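Local coordinates for conjugal transfer protein TRWB (Escherichia coli, PDB 1E9R) that probably couples DNA processing to the secretion channel in bacterial conjugation, as a hexameric ring ATPase of the P-loop family that is thought to drive DNA transport, at residues W115-E120 with E156-L161; R129-V134 with L152-T157. All blocks are in the same frame, centred on the assembly; numbering follows the deposited sequence.

Contact 1 of 2, residues W115-E120 with E156-L161; sequences WSFFNE and ETAKKL
Phe-117 and Phe-118, neighbours on a short 3-10 turn in the all-alpha domain, both present their rings to Ala-158 on helix 141-163. Long flat rings suit the turn because they span the gap to the helix, the CA atoms of Phe-118 and Ala-158 being 8.1 Å apart. The methyl is small enough to serve both: Phe-117 CZ lies 3.7 Å from Ala-158 CB, which sits at the edge of that ring near its plane, and Phe-118 CZ lies 3.8 Å from the same carbon. Different first torsions (chi1 79° and -81°) let the adjacent rings converge there. The Phe-118 ring also brings an edge to the helix backbone, CE1 lying 3.4 Å from Ala-158 O, which is in the ring plane. Pro-167 packs on Phe-118, and Phe-117 also meets Leu-172. Exchanging Phe-118 for an alanine would probably leave a gap beside Ala-158 and strip the aromatic edge from its carbonyl. The buried Glu-120 ties the turn down, OE1 bonding Ser-230 OG and OE2 the amide of Ile-231. Trp-115 NE1 donates to Glu-120 OE2 at 2.8 Å, on the anti side of that oxygen, 15° out of the carboxylate plane and almost in the indole plane.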
loop_
_atom_site.group_PDB
_atom_site.type_symbol
_atom_site.label_atom_id
_atom_site.label_comp_id
_atom_site.label_asym_id
_atom_site.label_seq_id
_atom_site.Cartn_x
_atom_site.Cartn_y
_atom_site.Cartn_z
ATOM N N TRP B 115 -38.268 19.802 -12.624
ATOM C CA TRP B 115 -36.895 19.972 -13.097
ATOM C C TRP B 115 -36.268 18.745 -13.754
ATOM O O TRP B 115 -36.680 17.611 -13.503
ATOM C CB TRP B 115 -36.021 20.395 -11.903
ATOM C CG TRP B 115 -34.546 20.551 -12.204
ATOM C CD1 TRP B 115 -33.897 21.695 -12.580
ATOM C CD2 TRP B 115 -33.544 19.527 -12.132
ATOM N NE1 TRP B 115 -32.553 21.449 -12.742
ATOM C CE2 TRP B 115 -32.310 20.126 -12.474
ATOM C CE3 TRP B 115 -33.569 18.158 -11.812
ATOM C CZ2 TRP B 115 -31.109 19.403 -12.504
ATOM C CZ3 TRP B 115 -32.376 17.442 -11.845
ATOM C CH2 TRP B 115 -31.163 18.070 -12.188
ATOM N N SER B 116 -35.262 18.999 -14.590
ATOM C CA SER B 116 -34.482 17.961 -15.271
ATOM C C SER B 116 -33.228 18.725 -15.635
ATOM O O SER B 116 -33.300 19.931 -15.847
ATOM C CB SER B 116 -35.153 17.473 -16.553
ATOM O OG SER B 116 -34.786 18.286 -17.663
ATOM N N PHE B 117 -32.087 18.052 -15.728
ATOM C CA PHE B 117 -30.871 18.771 -16.048
ATOM C C PHE B 117 -30.946 19.499 -17.383
ATOM O O PHE B 117 -30.145 20.393 -17.645
ATOM C CB PHE B 117 -29.649 17.845 -16.000
ATOM C CG PHE B 117 -29.482 16.972 -17.208
ATOM C CD1 PHE B 117 -30.169 15.778 -17.323
ATOM C CD2 PHE B 117 -28.614 17.342 -18.227
ATOM C CE1 PHE B 117 -29.990 14.963 -18.439
ATOM C CE2 PHE B 117 -28.432 16.536 -19.342
ATOM C CZ PHE B 117 -29.120 15.346 -19.447
ATOM N N PHE B 118 -31.912 19.141 -18.222
ATOM C CA PHE B 118 -32.049 19.815 -19.511
ATOM C C PHE B 118 -32.227 21.322 -19.317
ATOM O O PHE B 118 -31.758 22.127 -20.124
ATOM C CB PHE B 118 -33.251 19.271 -20.297
ATOM C CG PHE B 118 -32.979 17.984 -21.025
ATOM C CD1 PHE B 118 -32.264 17.984 -22.214
ATOM C CD2 PHE B 118 -33.433 16.769 -20.520
ATOM C CE1 PHE B 118 -31.999 16.786 -22.901
ATOM C CE2 PHE B 118 -33.176 15.564 -21.197
ATOM C CZ PHE B 118 -32.456 15.576 -22.393
ATOM N N ASN B 119 -32.900 21.691 -18.231
ATOM C CA ASN B 119 -33.178 23.090 -17.923
ATOM C C ASN B 119 -31.950 23.951 -17.656
ATOM O O ASN B 119 -32.074 25.176 -17.569
ATOM C CB ASN B 119 -34.108 23.200 -16.706
ATOM C CG ASN B 119 -35.385 22.380 -16.858
ATOM O OD1 ASN B 119 -35.798 22.051 -17.967
ATOM N ND2 ASN B 119 -36.023 22.062 -15.733
ATOM N N GLU B 120 -30.774 23.335 -17.524
ATOM C CA GLU B 120 -29.563 24.099 -17.225
ATOM C C GLU B 120 -28.656 24.297 -18.424
ATOM O O GLU B 120 -27.627 24.971 -18.337
ATOM C CB GLU B 120 -28.770 23.417 -16.114
ATOM C CG GLU B 120 -29.598 22.953 -14.922
ATOM C CD GLU B 120 -30.354 24.072 -14.221
ATOM O OE1 GLU B 120 -30.138 25.257 -14.538
ATOM O OE2 GLU B 120 -31.167 23.760 -13.332
ATOM N N GLU B 156 -24.222 12.784 -25.302
ATOM C CA GLU B 156 -24.556 12.634 -26.715
ATOM C C GLU B 156 -26.027 12.251 -26.911
ATOM O O GLU B 156 -26.691 12.787 -27.797
ATOM C CB GLU B 156 -23.644 11.602 -27.380
ATOM C CG GLU B 156 -22.214 12.095 -27.568
ATOM C CD GLU B 156 -22.142 13.470 -28.237
ATOM O OE1 GLU B 156 -22.666 13.630 -29.361
ATOM O OE2 GLU B 156 -21.557 14.398 -27.639
ATOM N N THR B 157 -26.541 11.343 -26.086
ATOM C CA THR B 157 -27.940 10.936 -26.196
ATOM C C THR B 157 -28.845 12.123 -25.899
ATOM O O THR B 157 -29.740 12.438 -26.674
ATOM C CB THR B 157 -28.282 9.797 -25.210
ATOM O OG1 THR B 157 -27.465 8.662 -25.500
ATOM C CG2 THR B 157 -29.747 9.393 -25.334
ATOM N N ALA B 158 -28.598 12.782 -24.772
ATOM C CA ALA B 158 -29.387 13.935 -24.363
ATOM C C ALA B 158 -29.291 15.060 -25.382
ATOM O O ALA B 158 -30.289 15.713 -25.674
ATOM C CB ALA B 158 -28.927 14.426 -22.999
ATOM N N LYS B 159 -28.097 15.286 -25.921
ATOM C CA LYS B 159 -27.897 16.343 -26.911
ATOM C C LYS B 159 -28.771 16.124 -28.150
ATOM O O LYS B 159 -29.323 17.078 -28.697
ATOM C CB LYS B 159 -26.429 16.407 -27.330
ATOM C CG LYS B 159 -26.057 17.652 -28.107
ATOM C CD LYS B 159 -24.642 17.549 -28.685
ATOM C CE LYS B 159 -23.568 17.323 -27.603
ATOM N NZ LYS B 159 -22.175 17.264 -28.171
ATOM N N LYS B 160 -28.895 14.870 -28.584
ATOM C CA LYS B 160 -29.708 14.530 -29.756
ATOM C C LYS B 160 -31.209 14.652 -29.473
ATOM O O LYS B 160 -31.963 15.152 -30.309
ATOM C CB LYS B 160 -29.391 13.113 -30.240
ATOM C CG LYS B 160 -30.130 12.729 -31.514
ATOM C CD LYS B 160 -29.632 11.403 -32.099
ATOM C CE LYS B 160 -30.424 11.013 -33.347
ATOM N NZ LYS B 160 -29.911 9.764 -33.983
ATOM N N LEU B 161 -31.638 14.183 -28.304
ATOM C CA LEU B 161 -33.035 14.284 -27.905
ATOM C C LEU B 161 -33.446 15.760 -27.877
ATOM O O LEU B 161 -34.531 16.125 -28.327
ATOM C CB LEU B 161 -33.238 13.661 -26.522
ATOM C CG LEU B 161 -33.192 12.136 -26.464
ATOM C CD1 LEU B 161 -33.246 11.686 -25.023
ATOM C CD2 LEU B 161 -34.360 11.554 -27.247
#

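Contact 2 of 2, residues R129-V134 with L152-T157; sequences RYALSV and LLLRET
Ala-131 of helix 126-134 meets Leu-154 and Arg-155 of helix 141-163, and Val-134, one turn on, meets Leu-154. Leu-152 points away from helix 126-134 and packs on Phe-212 of a neighbouring subunit. Leu-153 packs instead on helices 181-188 and 201-217, against Leu-184, Leu-188, Leu-207 and Leu-214 among others, where a branched apolar side chain suits a buried place. Leu-154 carries most of the contact. With CG anti to the backbone N (chi1 -177°), its CD2 branch reaches across, 3.9 Å from both Val-134 CB and Val-134 CG1, and 4.1 Å from Ala-131 CB. The valine and leucine side chains cross obliquely, one methyl of the leucine resting against the shoulder of the valine. Arg-155 contributes its aliphatic root: its CB is 4.5 Å from Ala-131 CB, and the backbones come nearest here, the CA atoms of Ala-131 and Arg-155 being 6.2 Å apart, a closeness that the small alanine suits. The guanidinium then folds back with one face against Leu-152 CA, offset toward its rim, and NE bonds to Gln-128 of the partner helix. Last, Thr-157 OG1 donates to Leu-153 O at 2.7 Å; that oxygen also accepts the helical bond from Thr-157 N, on the opposite face of the carbonyl plane, so a buried hydroxyl is satisfied within its own helix. The axes of the two short segments pass 9.6 Å apart with 129° between their N-to-C directions: a steeply inclined, roughly antiparallel helix pair, apolar at its centre and polar at its rim, in the all-alpha domain of the coupling protein.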
loop_
_atom_site.group_PDB
_atom_site.type_symbol
_atom_site.label_atom_id
_atom_site.label_comp_id
_atom_site.label_asym_id
_atom_site.label_seq_id
_atom_site.Cartn_x
_atom_site.Cartn_y
_atom_site.Cartn_z
ATOM N N ARG B 129 -20.539 19.763 -18.802
ATOM C CA ARG B 129 -20.573 20.456 -17.539
ATOM C C ARG B 129 -21.600 19.849 -16.576
ATOM O O ARG B 129 -21.300 19.589 -15.413
ATOM C CB ARG B 129 -20.901 21.915 -17.828
ATOM C CG ARG B 129 -20.657 22.858 -16.710
ATOM C CD ARG B 129 -20.896 24.269 -17.185
ATOM N NE ARG B 129 -20.882 25.190 -16.057
ATOM C CZ ARG B 129 -21.403 26.409 -16.077
ATOM N NH1 ARG B 129 -21.987 26.867 -17.178
ATOM N NH2 ARG B 129 -21.350 27.162 -14.985
ATOM N N TYR B 130 -22.813 19.608 -17.059
ATOM C CA TYR B 130 -23.849 19.054 -16.194
ATOM C C TYR B 130 -23.932 17.537 -16.230
ATOM O O TYR B 130 -24.625 16.929 -15.417
ATOM C CB TYR B 130 -25.211 19.710 -16.492
ATOM C CG TYR B 130 -25.198 21.189 -16.165
ATOM C CD1 TYR B 130 -25.169 21.622 -14.842
ATOM C CD2 TYR B 130 -25.079 22.153 -17.170
ATOM C CE1 TYR B 130 -25.006 22.977 -14.522
ATOM C CE2 TYR B 130 -24.916 23.512 -16.856
ATOM C CZ TYR B 130 -24.878 23.912 -15.533
ATOM O OH TYR B 130 -24.685 25.235 -15.211
ATOM N N ALA B 131 -23.219 16.923 -17.167
ATOM C CA ALA B 131 -23.169 15.466 -17.229
ATOM C C ALA B 131 -22.331 15.069 -15.997
ATOM O O ALA B 131 -22.573 14.049 -15.348
ATOM C CB ALA B 131 -22.482 15.024 -18.512
ATOM N N LEU B 132 -21.352 15.919 -15.690
ATOM C CA LEU B 132 -20.456 15.750 -14.551
ATOM C C LEU B 132 -21.244 15.853 -13.244
ATOM O O LEU B 132 -20.797 15.362 -12.215
ATOM C CB LEU B 132 -19.390 16.846 -14.588
ATOM C CG LEU B 132 -17.895 16.568 -14.718
ATOM C CD1 LEU B 132 -17.636 15.176 -15.197
ATOM C CD2 LEU B 132 -17.304 17.583 -15.668
ATOM N N SER B 133 -22.409 16.500 -13.287
ATOM C CA SER B 133 -23.266 16.666 -12.100
ATOM C C SER B 133 -24.185 15.469 -11.920
ATOM O O SER B 133 -24.409 15.004 -10.804
ATOM C CB SER B 133 -24.130 17.923 -12.227
ATOM O OG SER B 133 -23.334 19.089 -12.306
ATOM N N VAL B 134 -24.718 14.982 -13.035
ATOM C CA VAL B 134 -25.616 13.829 -13.037
ATOM C C VAL B 134 -24.843 12.559 -12.700
ATOM O O VAL B 134 -25.311 11.719 -11.939
ATOM C CB VAL B 134 -26.286 13.663 -14.423
ATOM C CG1 VAL B 134 -27.142 12.408 -14.448
ATOM C CG2 VAL B 134 -27.125 14.890 -14.739
ATOM N N LEU B 152 -20.290 10.248 -21.569
ATOM C CA LEU B 152 -20.222 10.279 -23.032
ATOM C C LEU B 152 -21.580 9.840 -23.585
ATOM O O LEU B 152 -22.170 10.523 -24.417
ATOM C CB LEU B 152 -19.141 9.330 -23.559
ATOM C CG LEU B 152 -19.213 9.139 -25.081
ATOM C CD1 LEU B 152 -18.880 10.446 -25.793
ATOM C CD2 LEU B 152 -18.261 8.046 -25.511
ATOM N N LEU B 153 -22.067 8.694 -23.116
ATOM C CA LEU B 153 -23.358 8.187 -23.553
ATOM C C LEU B 153 -24.462 9.168 -23.162
ATOM O O LEU B 153 -25.391 9.413 -23.934
ATOM C CB LEU B 153 -23.631 6.818 -22.927
ATOM C CG LEU B 153 -24.998 6.195 -23.237
ATOM C CD1 LEU B 153 -25.198 6.107 -24.724
ATOM C CD2 LEU B 153 -25.089 4.819 -22.627
ATOM N N LEU B 154 -24.353 9.740 -21.967
ATOM C CA LEU B 154 -25.351 10.685 -21.508
ATOM C C LEU B 154 -25.390 11.962 -22.325
ATOM O O LEU B 154 -26.429 12.303 -22.878
ATOM C CB LEU B 154 -25.127 11.055 -20.047
ATOM C CG LEU B 154 -26.191 12.004 -19.479
ATOM C CD1 LEU B 154 -27.521 11.271 -19.338
ATOM C CD2 LEU B 154 -25.729 12.541 -18.124
ATOM N N ARG B 155 -24.267 12.669 -22.420
ATOM C CA ARG B 155 -24.265 13.934 -23.143
ATOM C C ARG B 155 -24.629 13.854 -24.624
ATOM O O ARG B 155 -25.293 14.751 -25.147
ATOM C CB ARG B 155 -22.930 14.668 -22.943
ATOM C CG ARG B 155 -21.759 14.162 -23.744
ATOM C CD ARG B 155 -20.528 15.023 -23.478
ATOM N NE ARG B 155 -19.698 14.471 -22.415
ATOM C CZ ARG B 155 -18.682 13.642 -22.627
ATOM N NH1 ARG B 155 -18.369 13.277 -23.862
ATOM N NH2 ARG B 155 -17.988 13.163 -21.604
ATOM N N GLU B 156 -24.222 12.784 -25.302
ATOM C CA GLU B 156 -24.556 12.634 -26.715
ATOM C C GLU B 156 -26.027 12.251 -26.911
ATOM O O GLU B 156 -26.691 12.787 -27.797
ATOM C CB GLU B 156 -23.644 11.602 -27.380
ATOM C CG GLU B 156 -22.214 12.095 -27.568
ATOM C CD GLU B 156 -22.142 13.470 -28.237
ATOM O OE1 GLU B 156 -22.666 13.630 -29.361
ATOM O OE2 GLU B 156 -21.557 14.398 -27.639
ATOM N N THR B 157 -26.541 11.343 -26.086
ATOM C CA THR B 157 -27.940 10.936 -26.196
ATOM C C THR B 157 -28.845 12.123 -25.899
ATOM O O THR B 157 -29.740 12.438 -26.674
ATOM C CB THR B 157 -28.282 9.797 -25.210
ATOM O OG1 THR B 157 -27.465 8.662 -25.500
ATOM C CG2 THR B 157 -29.747 9.393 -25.334
#

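Both contacts are largely buried, though Phe-118 in contact 1 and Arg-155 in contact 2 are partly exposed. They lie in the all-alpha part of the chain, their centres about 8 Å apart, and both use helix 141-163, sharing Glu-156 and Thr-157. Contact 1 sets a 3-10 turn from a loop against the helix, through aromatic edges on a methyl and a backbone carbonyl; contact 2 sets helix 126-134 against it through aliphatic branches. Neither has a hydrogen bond across its own two segments. The two are continuous, since Phe-117 CG packs on Val-134 CG2 at 4.0 Å. A neighbouring subunit reaches Arg-129 and Leu-152 of contact 2, whereas no other chain touches the segments of contact 1.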